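Local structure of nine-heme cytochrome c (Desulfovibrio desulfuricans, 1OFW) at residues K212-Q215 with A216-K220; L204-R207 with I208-D211; P94-C97 with V98-H101. The protein carries electrons in the periplasm through nine c-type hemes and may belong to a transmembrane complex that passes electrons to the cytoplasm for sulfate reduction. All blocks are in the same frame, centred on the assembly; numbering follows the deposited sequence.

Contact 1 (K212-Q215 with A216-K220); sequences KLAQ and AFHNK. With HEC (heme c), chain F.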
loop_
_atom_site.group_PDB
_atom_site.type_symbol
_atom_site.label_atom_id
_atom_site.label_comp_id
_atom_site.label_asym_id
_atom_site.label_seq_id
_atom_site.Cartn_x
_atom_site.Cartn_y
_atom_site.Cartn_z
ATOM N N LYS A 212 10.630 -2.582 2.831
ATOM C CA LYS A 212 10.700 -1.280 2.233
ATOM C C LYS A 212 9.368 -0.835 1.653
ATOM O O LYS A 212 9.069 0.370 1.614
ATOM C CB LYS A 212 11.778 -1.249 1.133
ATOM C CG LYS A 212 13.205 -1.347 1.676
ATOM C CD LYS A 212 14.241 -1.137 0.581
ATOM C CE LYS A 212 15.664 -1.104 1.157
ATOM N NZ LYS A 212 16.072 -2.430 1.687
ATOM N N LEU A 213 8.616 -1.807 1.170
ATOM C CA LEU A 213 7.307 -1.439 0.623
ATOM C C LEU A 213 6.351 -0.970 1.720
ATOM O O LEU A 213 5.687 0.090 1.644
ATOM C CB LEU A 213 6.772 -2.630 -0.172
ATOM C CG LEU A 213 5.403 -2.442 -0.799
ATOM C CD1 LEU A 213 5.358 -1.249 -1.749
ATOM C CD2 LEU A 213 4.997 -3.735 -1.497
ATOM N N ALA A 214 6.298 -1.764 2.784
ATOM C CA ALA A 214 5.472 -1.382 3.929
ATOM C C ALA A 214 5.900 -0.044 4.463
ATOM O O ALA A 214 5.069 0.841 4.729
ATOM C CB ALA A 214 5.553 -2.460 5.001
ATOM N N GLN A 215 7.202 0.149 4.663
ATOM C CA GLN A 215 7.703 1.398 5.224
ATOM C C GLN A 215 7.281 2.633 4.453
ATOM O O GLN A 215 6.958 3.692 4.976
ATOM C CB GLN A 215 9.248 1.369 5.259
ATOM C CG GLN A 215 9.811 0.517 6.396
ATOM C CD GLN A 215 11.328 0.371 6.227
ATOM O OE1 GLN A 215 11.929 0.696 5.207
ATOM N NE2 GLN A 215 11.963 -0.185 7.235
ATOM N N ALA A 216 7.285 2.546 3.108
ATOM C CA ALA A 216 6.896 3.631 2.251
ATOM C C ALA A 216 5.428 3.998 2.312
ATOM O O ALA A 216 5.098 5.173 2.312
ATOM C CB ALA A 216 7.184 3.274 0.778
ATOM N N PHE A 217 4.559 2.987 2.352
ATOM C CA PHE A 217 3.111 3.244 2.284
ATOM C C PHE A 217 2.490 3.413 3.673
ATOM O O PHE A 217 1.436 4.047 3.761
ATOM C CB PHE A 217 2.392 2.153 1.481
ATOM C CG PHE A 217 2.642 2.382 -0.017
ATOM C CD1 PHE A 217 3.700 1.798 -0.667
ATOM C CD2 PHE A 217 1.785 3.214 -0.692
ATOM C CE1 PHE A 217 3.880 2.083 -2.030
ATOM C CE2 PHE A 217 1.936 3.460 -2.035
ATOM C CZ PHE A 217 2.973 2.860 -2.705
ATOM N N HIS A 218 3.146 2.912 4.703
ATOM C CA HIS A 218 2.682 3.117 6.100
ATOM C C HIS A 218 3.247 4.448 6.536
ATOM O O HIS A 218 4.233 4.523 7.276
ATOM C CB HIS A 218 3.156 1.967 6.958
ATOM C CG HIS A 218 2.631 0.618 6.592
ATOM N ND1 HIS A 218 3.195 -0.521 7.079
ATOM C CD2 HIS A 218 1.629 0.164 5.801
ATOM C CE1 HIS A 218 2.567 -1.600 6.632
ATOM N NE2 HIS A 218 1.592 -1.183 5.829
ATOM N N ASN A 219 2.648 5.500 6.005
ATOM C CA ASN A 219 3.372 6.769 5.989
ATOM C C ASN A 219 2.781 7.843 6.890
ATOM O O ASN A 219 3.024 9.028 6.653
ATOM C CB ASN A 219 3.465 7.259 4.541
ATOM C CG ASN A 219 2.119 7.316 3.859
ATOM O OD1 ASN A 219 1.045 7.462 4.452
ATOM N ND2 ASN A 219 2.156 7.164 2.534
ATOM N N LYS A 220 2.015 7.491 7.910
ATOM C CA LYS A 220 1.580 8.397 8.978
ATOM C C LYS A 220 1.928 7.679 10.281
ATOM O O LYS A 220 1.843 6.457 10.326
ATOM C CB LYS A 220 0.110 8.728 8.929
ATOM C CG LYS A 220 -0.409 9.399 7.687
ATOM C CD LYS A 220 -0.070 10.854 7.589
ATOM C CE LYS A 220 -0.766 11.565 6.439
ATOM N NZ LYS A 220 0.178 12.474 5.725
HETATM FE FE HEC F . 0.198 -2.407 5.003
HETATM C CHA HEC F . -1.381 0.372 3.681
HETATM C CHB HEC F . 1.956 -2.759 2.118
HETATM C CHC HEC F . 1.859 -5.072 6.318
HETATM C CHD HEC F . -1.671 -2.118 7.835
HETATM N NA HEC F . 0.270 -1.409 3.277
HETATM C C1A HEC F . -0.481 -0.328 2.888
HETATM C C2A HEC F . -0.243 -0.009 1.499
HETATM C C3A HEC F . 0.682 -0.895 1.043
HETATM C C4A HEC F . 1.030 -1.744 2.165
HETATM C CMA HEC F . 1.254 -1.021 -0.374
HETATM C CAA HEC F . -0.949 1.108 0.742
HETATM C CBA HEC F . -2.423 0.707 0.411
HETATM C CGA HEC F . -2.460 -0.245 -0.757
HETATM O O1A HEC F . -1.866 0.069 -1.810
HETATM O O2A HEC F . -3.042 -1.341 -0.668
HETATM N NB HEC F . 1.620 -3.663 4.349
HETATM C C1B HEC F . 2.225 -3.680 3.106
HETATM C C2B HEC F . 3.132 -4.788 2.984
HETATM C C3B HEC F . 3.103 -5.455 4.153
HETATM C C4B HEC F . 2.163 -4.733 5.014
HETATM C CMB HEC F . 3.921 -5.069 1.676
HETATM C CAB HEC F . 3.854 -6.722 4.569
HETATM C CBB HEC F . 5.379 -6.561 4.503
HETATM N NC HEC F . 0.077 -3.413 6.723
HETATM C C1C HEC F . 0.899 -4.465 7.089
HETATM C C2C HEC F . 0.586 -4.862 8.464
HETATM C C3C HEC F . -0.426 -4.073 8.873
HETATM C C4C HEC F . -0.732 -3.130 7.807
HETATM C CMC HEC F . 1.299 -5.991 9.221
HETATM C CAC HEC F . -1.207 -4.149 10.197
HETATM C CBC HEC F . -0.338 -3.926 11.458
HETATM N ND HEC F . -1.266 -1.180 5.577
HETATM C C1D HEC F . -1.900 -1.200 6.831
HETATM C C2D HEC F . -2.833 -0.093 6.907
HETATM C C3D HEC F . -2.753 0.607 5.768
HETATM C C4D HEC F . -1.774 -0.065 4.944
HETATM C CMD HEC F . -3.709 0.181 8.135
HETATM C CAD HEC F . -3.478 1.906 5.369
HETATM C CBD HEC F . -4.581 1.667 4.297
HETATM C CGD HEC F . -4.959 3.034 3.664
HETATM O O1D HEC F . -5.631 3.804 4.349
HETATM O O2D HEC F . -4.576 3.329 2.512
#
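Lys212 to Gln215 meet Ala216 and Phe217 along the short helix 212-217, and His218 just beyond its end, where the helix places an axial histidine for heme 4, the heme lying between the two tetraheme clusters. The helical bonding is regular at first: Ala216 N donates to Lys212 O and Phe217 N to Leu213 O. Ala214 O ends the run, taking His218 N at 2.8 Å and a second, weak bond from Phe217 N. His218 has already left helical geometry and forms the centre of an inverse gamma turn, and the bond from its N to Ala214 O spans the point where the chain leaves the helix. The His218 ring also has Ala214 O over one face, while the Ala214 methyl packs alongside, CB to His218 CE1 at 3.5 Å. Leu213 has its CG anti to the backbone N (chi1 179°) and reaches along the helix to Phe217; their side chains cross at a slant, with Leu213 CD1 3.6 Å from Phe217 CD1. Leu213 CD2 turns to heme 4 and sits 3.6 Å from the heme methyl CMB. Phe217 rests on the same porphyrin, CB to heme C2A 3.4 Å, and the heme methyl CMA lies over one face of its ring; Trp126 meets this ring as well. His115 supplies the second axial nitrogen of heme 4, and His218 NE2 binds the iron at 2.0 Å.

Contact 2 (L204-R207 with I208-D211); sequences LMER and IKDD. With HEC (heme c), chain F.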
loop_
_atom_site.group_PDB
_atom_site.type_symbol
_atom_site.label_atom_id
_atom_site.label_comp_id
_atom_site.label_asym_id
_atom_site.label_seq_id
_atom_site.Cartn_x
_atom_site.Cartn_y
_atom_site.Cartn_z
ATOM N N LEU A 204 2.908 -7.829 15.121
ATOM C CA LEU A 204 2.603 -7.476 13.741
ATOM C C LEU A 204 3.658 -6.528 13.185
ATOM O O LEU A 204 4.088 -6.688 12.041
ATOM C CB LEU A 204 1.194 -6.866 13.639
ATOM C CG LEU A 204 0.070 -7.880 13.922
ATOM C CD1 LEU A 204 -1.231 -7.202 14.249
ATOM C CD2 LEU A 204 -0.114 -8.873 12.763
ATOM N N MET A 205 4.090 -5.563 13.962
ATOM C CA MET A 205 5.127 -4.620 13.538
ATOM C C MET A 205 6.491 -5.282 13.407
ATOM O O MET A 205 7.297 -4.946 12.527
ATOM C CB MET A 205 5.220 -3.488 14.569
ATOM C CG MET A 205 4.074 -2.510 14.468
ATOM S SD MET A 205 4.017 -1.244 15.733
ATOM C CE MET A 205 5.491 -0.323 15.299
ATOM N N GLU A 206 6.811 -6.238 14.286
ATOM C CA GLU A 206 8.155 -6.842 14.256
ATOM C C GLU A 206 8.403 -7.541 12.930
ATOM O O GLU A 206 9.514 -7.468 12.393
ATOM C CB GLU A 206 8.297 -7.793 15.448
ATOM C CG GLU A 206 9.472 -8.767 15.344
ATOM C CD GLU A 206 10.776 -8.038 15.624
ATOM O OE1 GLU A 206 10.683 -6.922 16.175
ATOM O OE2 GLU A 206 11.846 -8.590 15.287
ATOM N N ARG A 207 7.389 -8.206 12.397
ATOM C CA ARG A 207 7.502 -9.009 11.198
ATOM C C ARG A 207 7.683 -8.167 9.916
ATOM O O ARG A 207 8.042 -8.749 8.867
ATOM C CB ARG A 207 6.278 -9.881 10.983
ATOM C CG ARG A 207 6.361 -11.286 11.560
ATOM C CD ARG A 207 5.022 -12.029 11.296
ATOM N NE ARG A 207 4.126 -11.538 12.328
ATOM C CZ ARG A 207 3.507 -12.163 13.305
ATOM N NH1 ARG A 207 3.566 -13.463 13.536
ATOM N NH2 ARG A 207 2.759 -11.399 14.093
ATOM N N ILE A 208 7.413 -6.866 9.997
ATOM C CA ILE A 208 7.548 -6.000 8.827
ATOM C C ILE A 208 8.507 -4.854 9.033
ATOM O O ILE A 208 8.540 -3.882 8.279
ATOM C CB ILE A 208 6.166 -5.422 8.462
ATOM C CG1 ILE A 208 5.561 -4.519 9.494
ATOM C CG2 ILE A 208 5.220 -6.582 8.160
ATOM C CD1 ILE A 208 4.430 -3.645 9.005
ATOM N N LYS A 209 9.330 -4.943 10.104
ATOM C CA LYS A 209 10.063 -3.728 10.478
ATOM C C LYS A 209 11.090 -3.334 9.416
ATOM O O LYS A 209 11.456 -2.157 9.321
ATOM C CB LYS A 209 10.728 -3.876 11.860
ATOM C CG LYS A 209 11.872 -4.863 11.909
ATOM C CD LYS A 209 12.316 -5.085 13.362
ATOM C CE LYS A 209 13.246 -6.288 13.431
ATOM N NZ LYS A 209 13.468 -6.747 14.829
ATOM N N ASP A 210 11.578 -4.245 8.596
ATOM C CA ASP A 210 12.552 -3.694 7.625
ATOM C C ASP A 210 12.044 -3.676 6.201
ATOM O O ASP A 210 12.785 -3.468 5.220
ATOM C CB ASP A 210 13.810 -4.543 7.780
ATOM C CG ASP A 210 14.459 -4.289 9.131
ATOM O OD1 ASP A 210 14.660 -3.114 9.515
ATOM O OD2 ASP A 210 14.770 -5.301 9.792
ATOM N N ASP A 211 10.737 -3.894 6.018
ATOM C CA ASP A 211 10.153 -4.061 4.701
ATOM C C ASP A 211 9.985 -2.729 4.001
ATOM O O ASP A 211 9.325 -1.821 4.470
ATOM C CB ASP A 211 8.806 -4.798 4.735
ATOM C CG ASP A 211 8.382 -5.118 3.316
ATOM O OD1 ASP A 211 8.641 -6.260 2.861
ATOM O OD2 ASP A 211 7.797 -4.257 2.636
HETATM FE FE HEC F . 0.198 -2.407 5.003
HETATM C CHA HEC F . -1.381 0.372 3.681
HETATM C CHB HEC F . 1.956 -2.759 2.118
HETATM C CHC HEC F . 1.859 -5.072 6.318
HETATM C CHD HEC F . -1.671 -2.118 7.835
HETATM N NA HEC F . 0.270 -1.409 3.277
HETATM C C1A HEC F . -0.481 -0.328 2.888
HETATM C C2A HEC F . -0.243 -0.009 1.499
HETATM C C3A HEC F . 0.682 -0.895 1.043
HETATM C C4A HEC F . 1.030 -1.744 2.165
HETATM C CMA HEC F . 1.254 -1.021 -0.374
HETATM C CAA HEC F . -0.949 1.108 0.742
HETATM C CBA HEC F . -2.423 0.707 0.411
HETATM C CGA HEC F . -2.460 -0.245 -0.757
HETATM O O1A HEC F . -1.866 0.069 -1.810
HETATM O O2A HEC F . -3.042 -1.341 -0.668
HETATM N NB HEC F . 1.620 -3.663 4.349
HETATM C C1B HEC F . 2.225 -3.680 3.106
HETATM C C2B HEC F . 3.132 -4.788 2.984
HETATM C C3B HEC F . 3.103 -5.455 4.153
HETATM C C4B HEC F . 2.163 -4.733 5.014
HETATM C CMB HEC F . 3.921 -5.069 1.676
HETATM C CAB HEC F . 3.854 -6.722 4.569
HETATM C CBB HEC F . 5.379 -6.561 4.503
HETATM N NC HEC F . 0.077 -3.413 6.723
HETATM C C1C HEC F . 0.899 -4.465 7.089
HETATM C C2C HEC F . 0.586 -4.862 8.464
HETATM C C3C HEC F . -0.426 -4.073 8.873
HETATM C C4C HEC F . -0.732 -3.130 7.807
HETATM C CMC HEC F . 1.299 -5.991 9.221
HETATM C CAC HEC F . -1.207 -4.149 10.197
HETATM C CBC HEC F . -0.338 -3.926 11.458
HETATM N ND HEC F . -1.266 -1.180 5.577
HETATM C C1D HEC F . -1.900 -1.200 6.831
HETATM C C2D HEC F . -2.833 -0.093 6.907
HETATM C C3D HEC F . -2.753 0.607 5.768
HETATM C C4D HEC F . -1.774 -0.065 4.944
HETATM C CMD HEC F . -3.709 0.181 8.135
HETATM C CAD HEC F . -3.478 1.906 5.369
HETATM C CBD HEC F . -4.581 1.667 4.297
HETATM C CGD HEC F . -4.959 3.034 3.664
HETATM O O1D HEC F . -5.631 3.804 4.349
HETATM O O2D HEC F . -4.576 3.329 2.512
HETATM O O HOH W 1 10.859 -6.868 8.100
#
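The end of helix 197-206 turns into the N-cap of the next helix here, through two type I beta turns, Glu206 to Lys209 and Ile208 to Asp211, set against heme 4. Across the junction Ile208 N donates to Met205 O at 3.2 Å, coming in from well above the carbonyl plane rather than toward a lone pair. The first turn is closed by a weak bond from Lys209 N to Glu206 O. The second is closed by Asp211 N and Ile208 O, and a water bridges Asp210 N, from which it accepts at 2.8 Å, and Arg207 O just before the turn, to which it donates weakly. Ile208 faces the heme. With its CG1 between the backbone N and the carbonyl carbon (chi1 64°), Ile208 CG1 passes 3.5 Å from Met205 O, and Ile208 CD1 comes to 3.9 Å from the heme methyl CMC. Ile208 CG2 meets the heme substituent carbon CBB at 3.7 Å, and the Asp211 carboxylate carbon CG approaches the same CBB at 3.5 Å. On the outer side Glu206 and Lys209 run alongside each other, ending in a salt bridge whose modelled separation is too short to take literally. Ile208 thus gives the heme edge an apolar cover, the Asp211 carboxylate there is taken up by Ala214 N and Arg108, and the Glu206-Lys209 pair probably offsets its charges at the surface.

Contact 3 (P94-C97 with V98-H101); sequences PVSC and VSCH. With HEC (heme c), chain E.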
loop_
_atom_site.group_PDB
_atom_site.type_symbol
_atom_site.label_atom_id
_atom_site.label_comp_id
_atom_site.label_asym_id
_atom_site.label_seq_id
_atom_site.Cartn_x
_atom_site.Cartn_y
_atom_site.Cartn_z
ATOM N N PRO A 94 0.711 -8.866 -17.834
ATOM C CA PRO A 94 1.326 -7.626 -17.315
ATOM C C PRO A 94 0.993 -7.409 -15.843
ATOM O O PRO A 94 0.039 -7.903 -15.260
ATOM C CB PRO A 94 0.710 -6.524 -18.169
ATOM C CG PRO A 94 0.271 -7.222 -19.417
ATOM C CD PRO A 94 -0.200 -8.549 -18.934
ATOM N N VAL A 95 1.901 -6.610 -15.263
ATOM C CA VAL A 95 1.686 -6.049 -13.932
ATOM C C VAL A 95 1.688 -4.533 -14.073
ATOM O O VAL A 95 2.298 -3.899 -14.918
ATOM C CB VAL A 95 2.778 -6.467 -12.936
ATOM C CG1 VAL A 95 2.806 -8.002 -12.806
ATOM C CG2 VAL A 95 4.148 -5.975 -13.372
ATOM N N SER A 96 1.002 -3.832 -13.211
ATOM C CA SER A 96 1.121 -2.439 -12.878
ATOM C C SER A 96 1.772 -2.216 -11.500
ATOM O O SER A 96 1.946 -3.184 -10.752
ATOM C CB SER A 96 -0.228 -1.731 -12.946
ATOM O OG SER A 96 -0.944 -2.127 -11.802
ATOM N N CYS A 97 2.135 -0.978 -11.203
ATOM C CA CYS A 97 2.741 -0.655 -9.911
ATOM C C CYS A 97 1.784 -1.065 -8.794
ATOM O O CYS A 97 2.166 -1.743 -7.845
ATOM C CB CYS A 97 3.029 0.818 -9.797
ATOM S SG CYS A 97 3.818 1.705 -11.155
ATOM N N VAL A 98 0.523 -0.653 -8.956
ATOM C CA VAL A 98 -0.458 -0.921 -7.904
ATOM C C VAL A 98 -0.781 -2.369 -7.741
ATOM O O VAL A 98 -0.896 -2.911 -6.629
ATOM C CB VAL A 98 -1.727 -0.091 -8.180
ATOM C CG1 VAL A 98 -2.836 -0.433 -7.193
ATOM C CG2 VAL A 98 -1.392 1.378 -8.113
ATOM N N SER A 99 -0.963 -3.207 -8.722
ATOM C CA SER A 99 -1.330 -4.589 -8.760
ATOM C C SER A 99 -0.190 -5.402 -8.168
ATOM O O SER A 99 -0.542 -6.289 -7.388
ATOM C CB SER A 99 -1.697 -5.097 -10.147
ATOM O OG SER A 99 -0.526 -5.528 -10.811
ATOM N N CYS A 100 1.062 -5.132 -8.493
ATOM C CA CYS A 100 2.062 -5.953 -7.814
ATOM C C CYS A 100 2.119 -5.665 -6.319
ATOM O O CYS A 100 2.240 -6.596 -5.531
ATOM C CB CYS A 100 3.431 -5.708 -8.451
ATOM S SG CYS A 100 4.664 -6.751 -7.660
ATOM N N HIS A 101 2.030 -4.391 -5.949
ATOM C CA HIS A 101 2.073 -4.056 -4.517
ATOM C C HIS A 101 0.889 -4.742 -3.835
ATOM O O HIS A 101 1.010 -5.300 -2.727
ATOM C CB HIS A 101 2.135 -2.556 -4.351
ATOM C CG HIS A 101 3.377 -1.873 -4.810
ATOM N ND1 HIS A 101 3.424 -0.513 -4.903
ATOM C CD2 HIS A 101 4.584 -2.321 -5.218
ATOM C CE1 HIS A 101 4.638 -0.130 -5.345
ATOM N NE2 HIS A 101 5.355 -1.225 -5.534
HETATM FE FE HEC E . 7.234 -1.195 -6.209
HETATM C CHA HEC E . 8.819 -1.045 -3.232
HETATM C CHB HEC E . 6.952 2.250 -6.250
HETATM C CHC HEC E . 6.253 -1.313 -9.441
HETATM C CHD HEC E . 7.291 -4.617 -6.085
HETATM N NA HEC E . 7.682 0.281 -4.940
HETATM C C1A HEC E . 8.353 0.156 -3.734
HETATM C C2A HEC E . 8.444 1.461 -3.131
HETATM C C3A HEC E . 7.814 2.340 -3.910
HETATM C C4A HEC E . 7.444 1.620 -5.123
HETATM C CMA HEC E . 7.533 3.803 -3.655
HETATM C CAA HEC E . 9.191 1.733 -1.802
HETATM C CBA HEC E . 10.737 1.651 -1.982
HETATM C CGA HEC E . 11.157 2.716 -3.000
HETATM O O1A HEC E . 11.122 3.879 -2.606
HETATM O O2A HEC E . 11.441 2.321 -4.158
HETATM N NB HEC E . 6.711 0.190 -7.551
HETATM C C1B HEC E . 6.666 1.572 -7.426
HETATM C C2B HEC E . 6.269 2.173 -8.681
HETATM C C3B HEC E . 6.054 1.170 -9.567
HETATM C C4B HEC E . 6.353 -0.057 -8.873
HETATM C CMB HEC E . 6.122 3.684 -8.878
HETATM C CAB HEC E . 5.569 1.188 -11.016
HETATM C CBB HEC E . 6.352 2.179 -11.941
HETATM N NC HEC E . 6.828 -2.673 -7.492
HETATM C C1C HEC E . 6.381 -2.536 -8.807
HETATM C C2C HEC E . 6.067 -3.838 -9.361
HETATM C C3C HEC E . 6.379 -4.747 -8.430
HETATM C C4C HEC E . 6.847 -4.029 -7.266
HETATM C CMC HEC E . 5.434 -3.992 -10.762
HETATM C CAC HEC E . 6.235 -6.256 -8.417
HETATM C CBC HEC E . 6.376 -6.981 -9.779
HETATM N ND HEC E . 7.922 -2.558 -4.917
HETATM C C1D HEC E . 7.848 -3.922 -5.046
HETATM C C2D HEC E . 8.473 -4.543 -3.896
HETATM C C3D HEC E . 8.983 -3.557 -3.146
HETATM C C4D HEC E . 8.590 -2.295 -3.736
HETATM C CMD HEC E . 8.528 -6.047 -3.669
HETATM C CAD HEC E . 9.840 -3.657 -1.877
HETATM C CBD HEC E . 11.309 -3.960 -2.259
HETATM C CGD HEC E . 12.161 -4.344 -1.061
HETATM O O1D HEC E . 13.394 -4.132 -1.097
HETATM O O2D HEC E . 11.606 -4.874 -0.086
#
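Ser96 and Ser99 form a capping box at the start of helix 97-107, and the first turn of that helix is the CXXCH heme-binding motif, Cys97 to His101, which carries heme 3. Ser96 is the N-cap: its OG lies between its own backbone N and carbonyl carbon (chi1 75°), a rotation that brings Ser96 OG in front of the helix start to accept from Ser99 N at 3.3 Å. In return Ser99 OG accepts a weak bond from Ser96 N. Ser96 OG is also bonded to Ala82 O, which ties the cap to the chain just after helix 76-81. Behind the cap, Cys100 N donates to Ser96 O at 3.1 Å in a nearly straight bond, and His101 N to Cys97 O. The two cysteines reach the porphyrin with different rotations. Cys97 SG stands opposite its carbonyl carbon and beside the backbone N, whereas Cys100 SG is anti to its backbone N (chi1 -178°). With these rotations the two sulfurs reach neighbouring pyrroles in thioether bonds, Cys97 SG to heme CAB and Cys100 SG to heme CAC, each 1.8 Å. Val95 packs beside them, CG2 to the heme methyl CMC at 3.5 Å. His101 NE2 binds the iron at 2.0 Å, and His40 is the other axial ligand. The His101 imidazole has a backbone oxygen over one face: Cys97 O sits 3.3 Å above the ring plane, offset toward the rim.

How the contacts relate
Contact 3 is buried, while contacts 1 and 2 are only partly so, and contact 2, with its centre about 14 Å from that of the chain, has the exposed salt bridge. Contacts 1 and 2 lie on successive parts of the chain and share heme 4: contact 1 ligates its iron, contact 2 packs its rim. They meet where Gln215 NE2 probably bonds to Lys209 O and where Ile208 touches His218. Contact 3 belongs to the other cytochrome c3-like region and anchors heme 3 covalently. Contact 1 joins the two regions, since Leu213 CD1 packs 3.7 Å from His101 CG, linking surroundings of the two hemes. Contacts 2 and 3 do not touch.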